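Local coordinates for protein lysine-specific demethylase REF6 (Arabidopsis thaliana, PDB 6A58) that removes methyl groups from di- and trimethylated lysine of histone H3, activating gene expression, and uses four C2H2 zinc fingers to bind DNA, at residues 111-116 against 124-129. Sequence-based numbering, arbitrary orientation.
Sequences PDCGQT and SRHKRK. With ZN (zinc ion), chain E.
C113 and H126 meet through a shared zinc ion, the thiolate sulfur coming from the loop between strands 106-107 and 116-117 and the imidazole from helix 120-129. H126 CB points toward the loop, and CG anti to the backbone N (chi1 174°) lets the ring reach the zinc. From CB the chain reaches CG, where the ring divides into CD2 and ND1: H126 CD2 lies 3.0 Å from the zinc as the carbon next to the ligand nitrogen, while H126 ND1 lies 3.8 Å from Q115 OE1. Next along that arm, H126 CE1 comes within 3.3 Å of Q115 OE1, an oblique contact, with the Q115 amide turned 56° from the imidazole plane. At the tip H126 NE2 binds the zinc at 2.1 Å. C113 SG completes this half of the site at 2.3 Å from the zinc, and a weak hydrogen bond from the Q115 backbone N also reaches the sulfur, probably easing its negative charge. C108 and H132 supply the other two ligands, and F117 meets the H126 ring. Two cysteines from the β-hairpin, H126 on the helix and H132 just past its end around one zinc make this the ββα C2H2 finger, here the fourth, most of which lies in the DNA-binding region of REF6.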
# COMPACT_ATOMS: atom_id res chain seq x y z
N PRO A 111 29.04 -11.65 -16.30
CA PRO A 111 29.38 -12.07 -17.67
C PRO A 111 28.71 -13.37 -18.14
O PRO A 111 28.23 -13.43 -19.27
CB PRO A 111 30.91 -12.24 -17.62
CG PRO A 111 31.21 -12.55 -16.19
CD PRO A 111 30.16 -11.86 -15.36
N ASP A 112 28.66 -14.38 -17.27
CA ASP A 112 28.09 -15.69 -17.61
C ASP A 112 26.72 -15.96 -16.98
O ASP A 112 26.29 -17.11 -16.92
CB ASP A 112 29.07 -16.79 -17.18
N CYS A 113 26.02 -14.90 -16.55
CA CYS A 113 24.72 -15.04 -15.89
C CYS A 113 23.57 -14.88 -16.89
O CYS A 113 22.85 -15.83 -17.18
CB CYS A 113 24.58 -14.05 -14.73
SG CYS A 113 23.04 -14.19 -13.80
N GLY A 114 23.42 -13.66 -17.43
CA GLY A 114 22.36 -13.36 -18.40
C GLY A 114 20.93 -13.39 -17.90
O GLY A 114 19.99 -13.37 -18.69
N GLN A 115 20.74 -13.41 -16.58
CA GLN A 115 19.42 -13.60 -15.98
C GLN A 115 18.65 -12.28 -16.00
O GLN A 115 19.24 -11.22 -15.82
CB GLN A 115 19.57 -14.13 -14.55
CG GLN A 115 18.33 -14.82 -14.02
CD GLN A 115 18.59 -15.73 -12.83
OE1 GLN A 115 19.71 -16.19 -12.60
NE2 GLN A 115 17.54 -16.02 -12.09
N THR A 116 17.34 -12.36 -16.24
CA THR A 116 16.46 -11.18 -16.24
C THR A 116 15.35 -11.32 -15.20
O THR A 116 15.01 -12.43 -14.78
CB THR A 116 15.80 -10.94 -17.60
OG1 THR A 116 14.83 -11.97 -17.86
CG2 THR A 116 16.84 -10.91 -18.72
N SER A 124 17.10 -7.52 -6.78
CA SER A 124 17.83 -7.25 -5.54
C SER A 124 18.10 -8.53 -4.74
O SER A 124 19.20 -8.71 -4.20
CB SER A 124 17.07 -6.26 -4.66
OG SER A 124 16.94 -5.01 -5.31
N ARG A 125 17.11 -9.41 -4.67
CA ARG A 125 17.25 -10.72 -4.02
C ARG A 125 18.31 -11.59 -4.70
O ARG A 125 19.09 -12.26 -4.03
CB ARG A 125 15.90 -11.45 -4.00
CG ARG A 125 15.91 -12.79 -3.27
CD ARG A 125 14.50 -13.30 -3.02
NE ARG A 125 13.76 -13.51 -4.27
CZ ARG A 125 12.49 -13.92 -4.35
NH1 ARG A 125 11.79 -14.19 -3.25
NH2 ARG A 125 11.92 -14.07 -5.54
N HIS A 126 18.33 -11.57 -6.04
CA HIS A 126 19.33 -12.30 -6.82
C HIS A 126 20.75 -11.79 -6.55
O HIS A 126 21.67 -12.59 -6.37
CB HIS A 126 19.01 -12.20 -8.32
CG HIS A 126 20.06 -12.80 -9.21
ND1 HIS A 126 20.22 -14.16 -9.37
CD2 HIS A 126 20.99 -12.22 -10.01
CE1 HIS A 126 21.21 -14.39 -10.22
NE2 HIS A 126 21.69 -13.23 -10.62
N LYS A 127 20.92 -10.47 -6.53
CA LYS A 127 22.22 -9.84 -6.24
C LYS A 127 22.71 -10.09 -4.81
O LYS A 127 23.92 -10.14 -4.58
CB LYS A 127 22.19 -8.34 -6.54
CG LYS A 127 22.16 -8.02 -8.03
CD LYS A 127 22.27 -6.52 -8.30
CE LYS A 127 20.97 -5.79 -7.98
NZ LYS A 127 21.04 -4.34 -8.32
N ARG A 128 21.78 -10.23 -3.86
CA ARG A 128 22.13 -10.59 -2.48
C ARG A 128 22.49 -12.07 -2.35
O ARG A 128 23.49 -12.42 -1.73
CB ARG A 128 20.98 -10.26 -1.51
CG ARG A 128 20.84 -8.79 -1.17
CD ARG A 128 19.96 -8.59 0.06
NE ARG A 128 18.63 -9.19 -0.10
CZ ARG A 128 17.58 -8.62 -0.70
NH1 ARG A 128 17.65 -7.39 -1.22
NH2 ARG A 128 16.43 -9.29 -0.77
N LYS A 129 21.65 -12.94 -2.93
CA LYS A 129 21.82 -14.40 -2.82
C LYS A 129 23.11 -14.86 -3.50
O LYS A 129 23.87 -15.64 -2.92
CB LYS A 129 20.61 -15.13 -3.42
CG LYS A 129 20.59 -16.63 -3.16
CD LYS A 129 19.28 -17.28 -3.59
CE LYS A 129 18.26 -17.39 -2.46
NZ LYS A 129 17.75 -16.08 -1.98
ZN ZN E . 23.21 -12.70 -12.04